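Local coordinates for hypothetical protein PH1789 (Pyrococcus horikoshii, PDB 1WR2) that is of unknown function but contains an ATP-grasp domain, folded here as two antiparallel sheets with helices packed on them, at residues K43-L49 with L87-W91; L61-Q67 with A105-L111; L155-T159 with S198-D202. One frame throughout, in Å; residues are numbered along the deposited sequence.

Contact 1 of 3, residues K43-L49 with L87-W91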
# COMPACT_ATOMS: atom_id res chain seq x y z
N LYS A 43 -1.02 15.77 -12.31
CA LYS A 43 -2.36 16.33 -12.44
C LYS A 43 -2.71 16.46 -13.93
O LYS A 43 -3.87 16.63 -14.28
CB LYS A 43 -2.44 17.71 -11.78
CG LYS A 43 -2.20 17.70 -10.27
CD LYS A 43 -3.21 16.82 -9.56
CE LYS A 43 -2.96 16.75 -8.05
NZ LYS A 43 -3.17 18.07 -7.37
N THR A 44 -1.70 16.38 -14.79
CA THR A 44 -1.90 16.48 -16.24
C THR A 44 -0.99 15.48 -16.94
O THR A 44 -0.06 14.95 -16.32
CB THR A 44 -1.55 17.88 -16.80
OG1 THR A 44 -0.15 18.12 -16.64
CG2 THR A 44 -2.34 18.97 -16.07
N LEU A 45 -1.25 15.24 -18.22
CA LEU A 45 -0.43 14.31 -18.99
C LEU A 45 0.98 14.88 -19.13
O LEU A 45 1.96 14.14 -19.08
CB LEU A 45 -1.06 14.07 -20.36
CG LEU A 45 -0.24 13.27 -21.39
CD1 LEU A 45 0.18 11.93 -20.83
CD2 LEU A 45 -1.10 13.08 -22.64
N ASP A 46 1.09 16.20 -19.30
CA ASP A 46 2.40 16.82 -19.42
C ASP A 46 3.19 16.55 -18.15
O ASP A 46 4.37 16.18 -18.20
CB ASP A 46 2.29 18.33 -19.64
CG ASP A 46 1.91 18.69 -21.06
OD1 ASP A 46 2.51 18.12 -22.00
OD2 ASP A 46 1.02 19.55 -21.24
N GLU A 47 2.54 16.73 -17.00
CA GLU A 47 3.20 16.49 -15.72
C GLU A 47 3.68 15.04 -15.62
O GLU A 47 4.80 14.78 -15.17
CB GLU A 47 2.25 16.79 -14.57
CG GLU A 47 2.19 18.25 -14.16
CD GLU A 47 1.25 18.49 -13.00
OE1 GLU A 47 1.15 17.61 -12.12
OE2 GLU A 47 0.61 19.56 -12.96
N ALA A 48 2.83 14.11 -16.03
CA ALA A 48 3.18 12.69 -15.97
C ALA A 48 4.40 12.41 -16.83
O ALA A 48 5.28 11.65 -16.44
CB ALA A 48 2.00 11.85 -16.44
N LEU A 49 4.45 13.02 -18.01
CA LEU A 49 5.58 12.81 -18.91
C LEU A 49 6.88 13.27 -18.24
O LEU A 49 7.92 12.61 -18.37
CB LEU A 49 5.35 13.56 -20.22
CG LEU A 49 4.20 13.03 -21.07
CD1 LEU A 49 4.01 13.90 -22.29
CD2 LEU A 49 4.48 11.57 -21.47
N LEU A 87 2.93 6.01 -22.76
CA LEU A 87 2.40 6.67 -21.57
C LEU A 87 1.21 7.54 -21.96
O LEU A 87 0.22 7.62 -21.24
CB LEU A 87 3.49 7.51 -20.89
CG LEU A 87 3.22 8.05 -19.48
CD1 LEU A 87 4.54 8.39 -18.78
CD2 LEU A 87 2.33 9.26 -19.55
N LYS A 88 1.31 8.20 -23.12
CA LYS A 88 0.23 9.07 -23.60
C LYS A 88 -1.03 8.28 -23.90
O LYS A 88 -2.14 8.76 -23.68
CB LYS A 88 0.66 9.82 -24.87
CG LYS A 88 1.79 10.82 -24.66
CD LYS A 88 2.18 11.48 -25.98
CE LYS A 88 3.23 12.57 -25.77
NZ LYS A 88 3.69 13.16 -27.07
N LYS A 89 -0.87 7.06 -24.41
CA LYS A 89 -2.01 6.23 -24.74
C LYS A 89 -2.60 5.55 -23.51
O LYS A 89 -3.82 5.40 -23.39
CB LYS A 89 -1.62 5.19 -25.81
CG LYS A 89 -0.82 3.98 -25.30
CD LYS A 89 -0.17 3.24 -26.48
CE LYS A 89 0.08 1.77 -26.17
NZ LYS A 89 0.85 1.55 -24.92
N LYS A 90 -1.75 5.14 -22.57
CA LYS A 90 -2.23 4.50 -21.35
C LYS A 90 -2.90 5.53 -20.45
O LYS A 90 -3.77 5.20 -19.65
CB LYS A 90 -1.07 3.81 -20.62
CG LYS A 90 -0.58 2.58 -21.35
CD LYS A 90 -1.72 1.61 -21.57
CE LYS A 90 -1.32 0.46 -22.49
NZ LYS A 90 -2.43 -0.51 -22.65
N TRP A 91 -2.49 6.78 -20.59
CA TRP A 91 -3.08 7.86 -19.82
C TRP A 91 -4.53 8.00 -20.29
O TRP A 91 -5.44 8.19 -19.48
CB TRP A 91 -2.31 9.16 -20.06
CG TRP A 91 -2.98 10.37 -19.47
CD1 TRP A 91 -4.08 11.02 -19.97
CD2 TRP A 91 -2.64 11.04 -18.26
NE1 TRP A 91 -4.44 12.05 -19.13
CE2 TRP A 91 -3.57 12.08 -18.07
CE3 TRP A 91 -1.63 10.85 -17.30
CZ2 TRP A 91 -3.53 12.94 -16.97
CZ3 TRP A 91 -1.59 11.71 -16.20
CH2 TRP A 91 -2.53 12.73 -16.05
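The six-membered ring of Trp91 carries Leu45 on one face: Leu45 CA stands 3.7 Å from the ring centroid and only 2° off the normal, a CH-pi contact over that ring, toward the rim of the whole indole. Leu45 N lies over the same ring system, 3.5 Å from Trp91 CZ2. The carbonyl carbon of Lys43 sits near the ring plane at its edge, whereas Thr44 C and Ala48 CB approach obliquely, the latter 3.6 Å from Trp91 CZ3. The indole reaches this place with CG anti to its own backbone nitrogen (chi1 171°), which carries the ring against Thr44, Leu45 and Ala48 at the start of helix 45-55.

Leu45 takes the same first torsion as Trp91, and the two side chains run past each other in opposite directions, placing Leu45 CD1 3.8 Å from Trp91 CG. That methyl also lies 3.7 Å from Leu87 CD2, which in turn meets Leu49 CD2 at 3.7 Å. One branch of Leu87 is thus wedged between two leucines one helical turn apart. The extended chain of exposed Lys88 crosses Leu49 at about a right angle, its CE touching Leu49 CD1.

Helices 45-55 and 84-101 pack side by side on one side of the four-stranded sheet, where Ala48 touches Val112 and Trp91 touches Val110; their segment axes come within 10.5 Å at 137°. No hydrogen bond joins the segments; polar bonds stay within each helix and its near neighbours. In 43-49, Thr44 OG1 accepts from Glu47 N at 3.0 Å as the N-cap, and Glu47 OE1 accepts from Lys43 N. The contact is therefore held by shape and dispersion, with the capped start of the helix presenting backbone atoms, rather than only side chains, to the indole.

Contact 2 of 3, residues L61-Q67 with A105-L111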
# COMPACT_ATOMS: atom_id res chain seq x y z
N LEU A 61 1.21 3.60 -14.23
CA LEU A 61 0.26 4.70 -14.09
C LEU A 61 -0.91 4.15 -13.29
O LEU A 61 -1.39 3.05 -13.56
CB LEU A 61 -0.22 5.23 -15.45
CG LEU A 61 0.76 6.03 -16.30
CD1 LEU A 61 0.01 6.61 -17.50
CD2 LEU A 61 1.38 7.17 -15.48
N LYS A 62 -1.35 4.91 -12.29
CA LYS A 62 -2.46 4.49 -11.45
C LYS A 62 -3.38 5.68 -11.21
O LYS A 62 -3.00 6.64 -10.55
CB LYS A 62 -1.96 4.00 -10.09
CG LYS A 62 -0.96 2.86 -10.13
CD LYS A 62 -0.62 2.46 -8.71
CE LYS A 62 0.37 1.32 -8.64
NZ LYS A 62 0.57 0.88 -7.22
N LEU A 63 -4.60 5.60 -11.74
CA LEU A 63 -5.54 6.70 -11.57
C LEU A 63 -5.99 6.81 -10.12
O LEU A 63 -6.38 5.82 -9.49
CB LEU A 63 -6.76 6.51 -12.48
CG LEU A 63 -7.76 7.66 -12.46
CD1 LEU A 63 -8.40 7.80 -13.84
CD2 LEU A 63 -8.81 7.43 -11.39
N MET A 64 -5.95 8.03 -9.60
CA MET A 64 -6.35 8.30 -8.22
C MET A 64 -7.75 8.90 -8.19
O MET A 64 -8.01 9.93 -8.80
CB MET A 64 -5.36 9.26 -7.56
CG MET A 64 -3.95 8.69 -7.39
SD MET A 64 -3.88 7.34 -6.18
CE MET A 64 -3.87 5.89 -7.22
N SER A 65 -8.65 8.23 -7.48
CA SER A 65 -10.03 8.68 -7.34
C SER A 65 -10.66 8.06 -6.11
O SER A 65 -10.61 6.84 -5.93
CB SER A 65 -10.86 8.29 -8.57
OG SER A 65 -12.23 8.62 -8.36
N PRO A 66 -11.27 8.88 -5.25
CA PRO A 66 -11.92 8.38 -4.03
C PRO A 66 -13.05 7.41 -4.38
O PRO A 66 -13.45 6.60 -3.54
CB PRO A 66 -12.45 9.65 -3.37
CG PRO A 66 -11.54 10.74 -3.91
CD PRO A 66 -11.39 10.35 -5.35
N GLN A 67 -13.56 7.50 -5.60
CA GLN A 67 -14.65 6.63 -6.04
C GLN A 67 -14.16 5.33 -6.65
O GLN A 67 -14.94 4.40 -6.86
CB GLN A 67 -15.54 7.33 -7.07
CG GLN A 67 -16.36 8.47 -6.53
CD GLN A 67 -15.51 9.60 -6.00
OE1 GLN A 67 -14.62 10.10 -6.68
NE2 GLN A 67 -15.78 10.02 -4.76
N ALA A 105 -16.97 9.97 -10.90
CA ALA A 105 -15.77 9.95 -10.06
C ALA A 105 -14.97 11.24 -10.06
O ALA A 105 -14.79 11.89 -11.09
CB ALA A 105 -14.87 8.80 -10.50
N GLU A 106 -14.48 11.62 -8.88
CA GLU A 106 -13.63 12.80 -8.77
C GLU A 106 -12.23 12.28 -9.11
O GLU A 106 -11.76 11.31 -8.51
CB GLU A 106 -13.65 13.35 -7.34
CG GLU A 106 -12.51 14.32 -7.03
CD GLU A 106 -12.59 14.94 -5.64
OE1 GLU A 106 -12.95 14.23 -4.68
OE2 GLU A 106 -12.28 16.14 -5.51
N ILE A 107 -11.56 12.88 -10.10
CA ILE A 107 -10.22 12.43 -10.46
C ILE A 107 -9.21 13.34 -9.77
O ILE A 107 -9.11 14.52 -10.09
CB ILE A 107 -9.99 12.47 -11.99
CG1 ILE A 107 -11.10 11.71 -12.71
CG2 ILE A 107 -8.65 11.84 -12.32
CD1 ILE A 107 -11.16 10.22 -12.38
N LEU A 108 -8.48 12.80 -8.81
CA LEU A 108 -7.49 13.58 -8.08
C LEU A 108 -6.17 13.68 -8.81
O LEU A 108 -5.33 14.52 -8.49
CB LEU A 108 -7.25 12.97 -6.69
CG LEU A 108 -8.44 12.97 -5.73
CD1 LEU A 108 -8.03 12.32 -4.41
CD2 LEU A 108 -8.91 14.40 -5.51
N GLY A 109 -5.98 12.81 -9.81
CA GLY A 109 -4.74 12.83 -10.56
C GLY A 109 -4.28 11.42 -10.87
O GLY A 109 -5.03 10.47 -10.65
N VAL A 110 -3.07 11.28 -11.40
CA VAL A 110 -2.54 9.96 -11.74
C VAL A 110 -1.19 9.74 -11.09
O VAL A 110 -0.28 10.56 -11.22
CB VAL A 110 -2.37 9.79 -13.26
CG1 VAL A 110 -1.76 8.43 -13.56
CG2 VAL A 110 -3.71 9.94 -13.94
N LEU A 111 -1.06 8.63 -10.38
CA LEU A 111 0.19 8.32 -9.71
C LEU A 111 1.16 7.71 -10.71
O LEU A 111 0.83 6.74 -11.41
CB LEU A 111 -0.08 7.35 -8.55
CG LEU A 111 0.93 7.32 -7.40
CD1 LEU A 111 1.21 8.74 -6.93
CD2 LEU A 111 0.38 6.48 -6.25
O HOH W 1 -15.14 12.92 -4.05
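Lys62 to Met64 pair antiparallel with Gly109 to Leu111, the segment axes 4.5 Å apart at closest and 144° between directions, as the two inner strands of the four-stranded sheet in this ATP-grasp protein. Lys62-Leu111 is a hydrogen-bonded pair, with Leu111 N to Lys62 O at 2.8 Å, and Leu63-Val110 is the non-hydrogen-bonded pair beside it. At Met64 the pattern changes: Met64 N gives to Gly109 O, but Met64 O receives from Leu108 N at 2.9 Å, placing two residues opposite one, as in a beta bulge. The positive phi of Gly109 (141°) lies at this break; with these backbone angles a CB would be jammed against Leu108 O, so the turn of the chain suits a residue with no side chain.

Side chains pack on both faces. On the face of Leu63 and Val110, Leu63 CD2 meets Ile107 CD1 at 3.8 Å, the two chains crossing at about a right angle, while helix 84-101 covers Val110 through Ile94 and His95. On the other face Met64 CG lies near Leu111 CB, and helix 22-30 packs there with Glu22 and Tyr23; Glu22 also forms a salt bridge with Lys62 NZ. Beyond the strand, Pro66 CG rests 3.9 Å from Leu108 CD1.

Past the last bridge, side chains take over the pairing. Ser65 OG donates to Glu106 O at 2.7 Å, from above the carbonyl plane, and accepts a longer bond from Gln67 N in an ST turn. The Gln67 chain bends at chi2 (63°), folding its amide back so that OE1 receives Glu106 N at 2.7 Å. The amide nitrogen is used too: Gln67 NE2 donates to a water, and that water donates to Glu106 OE1 at 2.6 Å.

Contact 3 of 3, residues L155-T159 with S198-D202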
# COMPACT_ATOMS: atom_id res chain seq x y z
N LEU A 155 -2.64 -8.24 18.87
CA LEU A 155 -3.29 -6.97 19.19
C LEU A 155 -2.24 -5.86 19.19
O LEU A 155 -1.10 -6.05 19.60
CB LEU A 155 -3.97 -7.05 20.56
CG LEU A 155 -5.16 -8.01 20.62
CD1 LEU A 155 -5.83 -7.93 21.99
CD2 LEU A 155 -6.15 -7.65 19.51
N VAL A 156 -2.64 -4.70 18.68
CA VAL A 156 -1.75 -3.55 18.62
C VAL A 156 -1.86 -2.82 19.97
O VAL A 156 -2.95 -2.67 20.51
CB VAL A 156 -2.18 -2.60 17.48
CG1 VAL A 156 -1.34 -1.34 17.48
CG2 VAL A 156 -2.06 -3.33 16.15
N PRO A 157 -0.73 -2.35 20.52
CA PRO A 157 0.65 -2.42 20.03
C PRO A 157 1.31 -3.76 20.27
O PRO A 157 1.03 -4.44 21.26
CB PRO A 157 1.34 -1.30 20.80
CG PRO A 157 0.69 -1.44 22.15
CD PRO A 157 -0.78 -1.59 21.79
N ILE A 158 2.19 -4.15 19.35
CA ILE A 158 2.89 -5.42 19.48
C ILE A 158 4.35 -5.16 19.84
O ILE A 158 4.86 -4.06 19.61
CB ILE A 158 2.87 -6.22 18.15
CG1 ILE A 158 3.60 -5.43 17.06
CG2 ILE A 158 1.43 -6.50 17.73
CD1 ILE A 158 3.68 -6.14 15.72
N THR A 159 5.00 -6.16 20.41
CA THR A 159 6.40 -6.05 20.77
C THR A 159 7.18 -6.75 19.67
O THR A 159 6.59 -7.40 18.80
CB THR A 159 6.68 -6.73 22.12
OG1 THR A 159 6.22 -8.08 22.07
CG2 THR A 159 5.95 -5.99 23.24
N SER A 198 2.45 -1.02 13.69
CA SER A 198 1.89 -1.10 15.04
C SER A 198 1.94 0.28 15.70
O SER A 198 0.97 0.71 16.33
CB SER A 198 2.70 -2.11 15.87
OG SER A 198 2.23 -2.21 17.20
N LYS A 199 3.07 0.96 15.55
CA LYS A 199 3.28 2.29 16.12
C LYS A 199 2.31 3.29 15.48
O LYS A 199 1.62 4.04 16.17
CB LYS A 199 4.73 2.73 15.87
CG LYS A 199 5.04 4.19 16.17
CD LYS A 199 4.69 4.56 17.61
CE LYS A 199 5.03 6.03 17.89
NZ LYS A 199 4.56 6.46 19.23
N LEU A 200 2.27 3.26 14.16
CA LEU A 200 1.39 4.13 13.38
C LEU A 200 -0.06 3.97 13.82
O LEU A 200 -0.76 4.95 14.08
CB LEU A 200 1.55 3.80 11.89
CG LEU A 200 0.83 4.58 10.79
CD1 LEU A 200 1.46 4.22 9.46
CD2 LEU A 200 -0.66 4.27 10.76
N VAL A 201 -0.52 2.72 13.92
CA VAL A 201 -1.90 2.44 14.31
C VAL A 201 -2.18 2.81 15.77
O VAL A 201 -3.25 3.35 16.08
CB VAL A 201 -2.23 0.95 14.09
CG1 VAL A 201 -3.67 0.66 14.51
CG2 VAL A 201 -2.02 0.61 12.61
N ASP A 202 -1.24 2.52 16.65
CA ASP A 202 -1.42 2.85 18.07
C ASP A 202 -1.57 4.37 18.20
O ASP A 202 -2.47 4.87 18.86
CB ASP A 202 -0.23 2.31 18.87
CG ASP A 202 -0.46 2.35 20.37
OD1 ASP A 202 -1.58 2.07 20.82
OD2 ASP A 202 0.50 2.65 21.11
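Val156, Pro157 and Ile158 form a loop-on-helix contact with Ser198, Val201 and Asp202, where the chain leaves edge strand 152-155 of the six-stranded sheet and passes the C-terminal half of helix 187-203. One hydrogen bond defines it: Ile158 N donates to Ser198 OG at 2.9 Å with an N-H...O angle of 163°. The hydroxyl reaches the loop because OG stands anti to the backbone nitrogen of Ser198 (chi1 179°), and it also lies 3.2 Å from Pro157 CA.

Around this bond the side chains of the loop pack against the helix. Val156 CG1 reaches into the helix surface, 3.3 Å from Ser198 O and 4.2 Å from Val201 CB. Ser198 O is at the same time bonded to Asp202 N within the helix. Near the hydroxyl, Ile158 CG1 comes within 3.6 Å of Ser198 CB. The peptide bond before Pro157 is cis, and the proline ring meets the Asp202 side chain obliquely, Pro157 CD lying 3.9 Å from Asp202 OD1. On strand 133-140, Ile136 touches Val156 and Ile158, and His134 touches Val201.

Chemically, a single directional bond gives the N-H of buried Ile158 an acceptor and ties the loop to the helix at Ser198; no other hydrogen bond joins the segments, and the rest is close packing, partly against oxygen atoms.

How the contacts relate
From the N terminus, contact 1 closes first, bringing helix 84-101 back to the start of helix 45-55. Segment 61-67, on and just after strand 59-64, lies inside that loop, but its partner 105-111 comes after it, so contacts 1 and 2 cross. They also touch: Trp91 CZ3 lies 3.6 Å from Val110 CG2, joining the helix pair to the four-stranded sheet. Contact 3 follows in series, closing a loop of 38 residues between its segments, 25 of them helical, and tying the chain just after edge strand 152-155 of the six-stranded sheet to helix 187-203. It lies across the chain's centre, about 39 Å and 30 Å, centre to centre, from contacts 1 and 2.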